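Local coordinates for GENE 22 product (Bacillus phage spp1, PDB 2XC8), which is of unknown function but shares fold similarity with a domain of the receptor-binding protein of lactococcal phage p2, at residues B[4-9]-B[113-118]; B[10-15]-B[30-35]. All blocks are in the same frame, centred on the assembly; numbering follows the deposited sequence.

Interaction 1 (B[4-9]-B[113-118]); sequences IVNRKA and IFLYEK
The Phe114 ring meets Val5 obliquely: CD1 lies 3.9 Å from Val5 CB and equally near Val5 CG1, and CE1 stands only slightly farther off. With CG beside the backbone N (chi1 -69°), the ring runs alongside Val5, both side chains rising from the same face of the sheet. On that same face Ala9 CB and Arg7 O come to the Tyr116 ring obliquely, Ala9 CB 4.2 Å from Tyr116 CD1. The flat amide of Asn6 is on the other face and leans across the strands, its ND2 3.5 Å from Leu115 CB. There Leu115 CD1 also meets Ile4 CG2 at 3.7 Å, so one leucine branch touches both neighbours; Ile4 CG1 runs beside Ile113 CB.

Between these two layers of side chains the strands run parallel, and the bonds fan alternately in the manner of parallel pairing. Val5 gives its N-H to Ile113 O (2.8 Å, nearly straight) and takes that of Leu115 on its O; Arg7 does likewise with Leu115 O and Glu117 N. Ala9 N to Glu117 O, 3.0 Å, closes the ladder. Lys8 NZ stays 5.4 Å from Glu117 OE1 and bonds instead to Asp120 O.

Strand 2-8 is an edge strand of the five-stranded mixed sheet within this chain; strand 109-117 pairs on its other side with antiparallel strand 93-103. Glu16 of the second subunit accepts a hydrogen bond from Ile4 N, and Lys18 NZ of that subunit makes a weak one to Asn6 OD1. Within the chain, Ile113 and Leu115 rest on Ile17 of strand 17-19, and Tyr116 packs on Tyr12 of strand 11-13.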
# COMPACT_ATOMS: atom_id res chain seq x y z
N ILE B 4 -5.95 1.76 -2.68
CA ILE B 4 -5.06 0.74 -3.20
C ILE B 4 -5.85 -0.41 -3.82
O ILE B 4 -6.77 -0.95 -3.20
CB ILE B 4 -4.04 0.26 -2.13
CG1 ILE B 4 -3.01 1.37 -1.88
CG2 ILE B 4 -3.37 -1.05 -2.56
CD1 ILE B 4 -1.93 1.03 -0.86
N VAL B 5 -5.49 -0.75 -5.06
CA VAL B 5 -6.14 -1.84 -5.78
C VAL B 5 -5.15 -2.95 -6.13
O VAL B 5 -4.26 -2.79 -6.97
CB VAL B 5 -6.89 -1.33 -7.05
CG1 VAL B 5 -7.40 -2.49 -7.90
CG2 VAL B 5 -8.07 -0.44 -6.65
N ASN B 6 -5.31 -4.08 -5.43
CA ASN B 6 -4.53 -5.28 -5.69
C ASN B 6 -5.18 -6.10 -6.80
O ASN B 6 -6.39 -6.35 -6.75
CB ASN B 6 -4.41 -6.14 -4.42
CG ASN B 6 -3.68 -5.43 -3.29
OD1 ASN B 6 -4.23 -5.23 -2.21
ND2 ASN B 6 -2.43 -5.06 -3.54
N ARG B 7 -4.39 -6.52 -7.78
CA ARG B 7 -4.90 -7.37 -8.86
C ARG B 7 -3.89 -8.43 -9.32
O ARG B 7 -2.69 -8.15 -9.43
CB ARG B 7 -5.36 -6.54 -10.06
CG ARG B 7 -6.15 -7.37 -11.08
CD ARG B 7 -6.53 -6.57 -12.31
NE ARG B 7 -7.58 -7.26 -13.07
CZ ARG B 7 -8.85 -6.88 -13.09
NH1 ARG B 7 -9.25 -5.81 -12.41
NH2 ARG B 7 -9.73 -7.58 -13.80
N LYS B 8 -4.39 -9.63 -9.57
CA LYS B 8 -3.60 -10.72 -10.12
C LYS B 8 -3.52 -10.60 -11.64
O LYS B 8 -4.55 -10.59 -12.32
CB LYS B 8 -4.19 -12.08 -9.72
CG LYS B 8 -4.06 -12.39 -8.23
CD LYS B 8 -4.76 -13.69 -7.87
CE LYS B 8 -4.63 -13.99 -6.38
NZ LYS B 8 -5.33 -15.25 -6.00
N ALA B 9 -2.30 -10.50 -12.15
CA ALA B 9 -2.07 -10.32 -13.59
C ALA B 9 -0.83 -11.07 -14.05
O ALA B 9 0.04 -11.42 -13.24
CB ALA B 9 -1.96 -8.84 -13.93
N ILE B 113 -3.81 3.59 -6.37
CA ILE B 113 -2.48 3.02 -6.54
C ILE B 113 -2.79 1.57 -6.94
O ILE B 113 -3.41 0.83 -6.17
CB ILE B 113 -1.57 3.06 -5.29
CG1 ILE B 113 -1.02 4.48 -5.07
CG2 ILE B 113 -0.41 2.07 -5.41
CD1 ILE B 113 -0.43 4.72 -3.68
N PHE B 114 -2.39 1.19 -8.15
CA PHE B 114 -2.61 -0.17 -8.65
C PHE B 114 -1.39 -1.04 -8.35
O PHE B 114 -0.29 -0.77 -8.85
CB PHE B 114 -2.91 -0.16 -10.15
CG PHE B 114 -4.25 0.44 -10.51
CD1 PHE B 114 -5.39 -0.36 -10.55
CD2 PHE B 114 -4.37 1.79 -10.81
CE1 PHE B 114 -6.63 0.18 -10.88
CE2 PHE B 114 -5.60 2.34 -11.14
CZ PHE B 114 -6.73 1.54 -11.18
N LEU B 115 -1.59 -2.07 -7.54
CA LEU B 115 -0.51 -2.99 -7.18
C LEU B 115 -0.73 -4.36 -7.82
O LEU B 115 -1.62 -5.12 -7.41
CB LEU B 115 -0.40 -3.13 -5.65
CG LEU B 115 0.00 -1.91 -4.81
CD1 LEU B 115 0.02 -2.27 -3.34
CD2 LEU B 115 1.36 -1.35 -5.23
N TYR B 116 0.09 -4.67 -8.82
CA TYR B 116 -0.07 -5.91 -9.57
C TYR B 116 0.64 -7.07 -8.87
O TYR B 116 1.77 -6.94 -8.39
CB TYR B 116 0.21 -5.70 -11.06
CG TYR B 116 -0.74 -4.70 -11.69
CD1 TYR B 116 -2.03 -5.07 -12.08
CD2 TYR B 116 -0.36 -3.37 -11.86
CE1 TYR B 116 -2.91 -4.14 -12.64
CE2 TYR B 116 -1.23 -2.44 -12.42
CZ TYR B 116 -2.50 -2.83 -12.81
OH TYR B 116 -3.36 -1.91 -13.36
N GLU B 117 -0.06 -8.20 -8.84
CA GLU B 117 0.43 -9.39 -8.16
C GLU B 117 0.55 -10.63 -9.05
O GLU B 117 -0.03 -10.68 -10.14
CB GLU B 117 -0.67 -9.63 -7.12
CG GLU B 117 -0.21 -10.08 -5.75
CD GLU B 117 -1.40 -10.23 -4.80
OE1 GLU B 117 -1.82 -11.38 -4.57
OE2 GLU B 117 -1.91 -9.20 -4.30
N LYS B 118 1.29 -11.63 -8.58
CA LYS B 118 1.42 -12.93 -9.26
C LYS B 118 0.11 -13.72 -9.20
O LYS B 118 -0.57 -13.72 -8.18
CB LYS B 118 2.58 -13.74 -8.64
CG LYS B 118 2.74 -15.18 -9.13
CD LYS B 118 3.28 -15.26 -10.56
CE LYS B 118 3.78 -16.69 -10.90
NZ LYS B 118 4.40 -16.73 -12.25

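Interaction 2 (B[10-15]-B[30-35]); sequences VWYLTS and ELHKGD
Lys33 lies over one face of the Trp11 indole across a non-hydrogen-bonded pair of an antiparallel beta ladder, in which short strand 11-13 runs along the end of strand 23-33. The lysine is extended, with CG anti to the backbone N (chi1 179°), and this carries its methylenes across the six-membered ring: CB sits 3.7 Å from the ring centroid and almost on the ring normal, a CH-pi contact, while CG reaches Trp11 CZ2 at 3.5 Å. The amine continues past the indole to a salt bridge with Glu36. Leu31 comes to the same ring from its edge, CG in the ring plane and 3.8 Å from Trp11 CE3. Leu31, Leu13 and Trp11 share this face of the sheet and turn inward, Leu31 touching Ile95 and Leu62, Leu13 touching Met96, and Trp11 touching Met64.

On the opposite face, the Tyr12 ring is folded back over its hydrogen-bonded partner His32, because CG stands between the backbone N and the carbonyl carbon (chi1 63°). It is His32 CB that sits over the tyrosine face, 3.5 Å from the centroid. The two rings are nearly parallel, 6° apart, but displaced, their centroids 4.6 Å from each other, and little of one lies above the other. Thr14 CG2 flanks the imidazole obliquely.

Tyr12 and His32 exchange two backbone bonds, and Thr14 N reaches Glu30 O. Thr14 OG1 also accepts from Glu30 N, adding a side-chain bond at this end of the ladder. At the other end Gly34 turns with positive phi and gives its N-H to Val10 O. One water links the tyrosine hydroxyl and the imidazole to this turn: it lies 2.9 Å from His32 ND1, also bonds Tyr12 OH, and donates to Gly34 O at 2.7 Å.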
# COMPACT_ATOMS: atom_id res chain seq x y z
N VAL B 10 -0.75 -11.33 -15.36
CA VAL B 10 0.42 -11.95 -15.98
C VAL B 10 1.63 -11.04 -15.80
O VAL B 10 2.69 -11.48 -15.36
CB VAL B 10 0.18 -12.26 -17.48
CG1 VAL B 10 1.41 -12.88 -18.12
CG2 VAL B 10 -1.03 -13.17 -17.66
N TRP B 11 1.45 -9.76 -16.13
CA TRP B 11 2.46 -8.74 -15.89
C TRP B 11 2.27 -8.14 -14.50
O TRP B 11 1.23 -7.54 -14.22
CB TRP B 11 2.37 -7.64 -16.95
CG TRP B 11 2.83 -8.05 -18.31
CD1 TRP B 11 2.07 -8.60 -19.30
CD2 TRP B 11 4.16 -7.92 -18.84
NE1 TRP B 11 2.84 -8.84 -20.41
CE2 TRP B 11 4.12 -8.43 -20.16
CE3 TRP B 11 5.37 -7.44 -18.34
CZ2 TRP B 11 5.25 -8.46 -20.98
CZ3 TRP B 11 6.49 -7.48 -19.15
CH2 TRP B 11 6.43 -7.99 -20.46
N TYR B 12 3.26 -8.33 -13.64
CA TYR B 12 3.21 -7.79 -12.29
C TYR B 12 4.51 -7.13 -11.85
O TYR B 12 5.60 -7.49 -12.32
CB TYR B 12 2.74 -8.85 -11.28
CG TYR B 12 3.66 -10.05 -11.11
CD1 TYR B 12 4.60 -10.10 -10.08
CD2 TYR B 12 3.55 -11.15 -11.96
CE1 TYR B 12 5.43 -11.20 -9.92
CE2 TYR B 12 4.38 -12.26 -11.81
CZ TYR B 12 5.31 -12.28 -10.78
OH TYR B 12 6.13 -13.37 -10.63
N LEU B 13 4.39 -6.16 -10.94
CA LEU B 13 5.51 -5.35 -10.49
C LEU B 13 5.72 -5.52 -8.98
O LEU B 13 4.79 -5.35 -8.19
CB LEU B 13 5.26 -3.88 -10.84
CG LEU B 13 6.32 -2.82 -10.56
CD1 LEU B 13 7.56 -3.02 -11.42
CD2 LEU B 13 5.75 -1.43 -10.76
N THR B 14 6.95 -5.85 -8.60
CA THR B 14 7.30 -6.08 -7.20
C THR B 14 7.73 -4.80 -6.48
O THR B 14 8.00 -4.82 -5.27
CB THR B 14 8.40 -7.16 -7.04
OG1 THR B 14 9.58 -6.75 -7.75
CG2 THR B 14 7.92 -8.51 -7.58
N SER B 15 7.78 -3.70 -7.23
CA SER B 15 8.07 -2.38 -6.67
C SER B 15 7.03 -1.97 -5.64
O SER B 15 5.82 -2.08 -5.86
CB SER B 15 8.13 -1.33 -7.77
OG SER B 15 9.21 -1.56 -8.66
N GLU B 30 11.04 -5.20 -9.75
CA GLU B 30 11.11 -6.07 -10.91
C GLU B 30 9.76 -6.21 -11.60
O GLU B 30 8.74 -6.44 -10.95
CB GLU B 30 11.61 -7.46 -10.50
CG GLU B 30 13.06 -7.51 -10.06
CD GLU B 30 13.47 -8.88 -9.55
OE1 GLU B 30 14.52 -9.39 -10.00
OE2 GLU B 30 12.74 -9.45 -8.70
N LEU B 31 9.77 -6.05 -12.92
CA LEU B 31 8.60 -6.31 -13.74
C LEU B 31 8.67 -7.75 -14.23
O LEU B 31 9.65 -8.15 -14.86
CB LEU B 31 8.53 -5.34 -14.92
CG LEU B 31 7.33 -5.41 -15.87
CD1 LEU B 31 6.04 -5.01 -15.17
CD2 LEU B 31 7.57 -4.53 -17.09
N HIS B 32 7.62 -8.52 -13.93
CA HIS B 32 7.56 -9.92 -14.33
C HIS B 32 6.51 -10.23 -15.39
O HIS B 32 5.38 -9.72 -15.32
CB HIS B 32 7.20 -10.81 -13.14
CG HIS B 32 8.24 -10.87 -12.07
ND1 HIS B 32 8.99 -12.00 -11.83
CD2 HIS B 32 8.65 -9.95 -11.17
CE1 HIS B 32 9.82 -11.77 -10.82
NE2 HIS B 32 9.63 -10.53 -10.41
N LYS B 33 6.89 -11.06 -16.35
CA LYS B 33 5.98 -11.49 -17.40
C LYS B 33 5.71 -12.96 -17.06
O LYS B 33 6.35 -13.87 -17.60
CB LYS B 33 6.59 -11.35 -18.80
CG LYS B 33 5.68 -11.81 -19.95
CD LYS B 33 6.45 -11.85 -21.26
CE LYS B 33 5.57 -12.33 -22.40
NZ LYS B 33 6.33 -12.46 -23.68
N GLY B 34 4.77 -13.18 -16.14
CA GLY B 34 4.48 -14.51 -15.61
C GLY B 34 5.70 -15.10 -14.93
O GLY B 34 6.28 -14.48 -14.03
N ASP B 35 6.10 -16.28 -15.36
CA ASP B 35 7.36 -16.86 -14.96
C ASP B 35 8.38 -17.02 -16.09
O ASP B 35 9.34 -17.71 -15.98
CB ASP B 35 7.21 -18.14 -14.12
CG ASP B 35 6.45 -19.23 -14.83
OD1 ASP B 35 5.70 -19.97 -14.16
OD2 ASP B 35 6.59 -19.39 -16.04
O HOH W 1 8.47 -14.77 -12.42

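In the fold
Interactions 1 and 2 belong to different sheets, the mixed five-stranded one and the antiparallel four-stranded one, yet their centres are only 10 Å apart. The chain passes directly from one to the other: strand 2-8 leads through Ala9 and Val10 into strand 11-13. They also touch through space. Glu117 O lies 3.5 Å from Tyr12 CB, and Lys118 CD packs 3.4 Å from Tyr12 OH. The Lys118 amine reaches the turn after strand 23-33, its NZ packing 3.4 Å from Gly34 C. Interaction 1 adjoins the second subunit, whereas no other chain of the assembly touches 10-15 or 30-35.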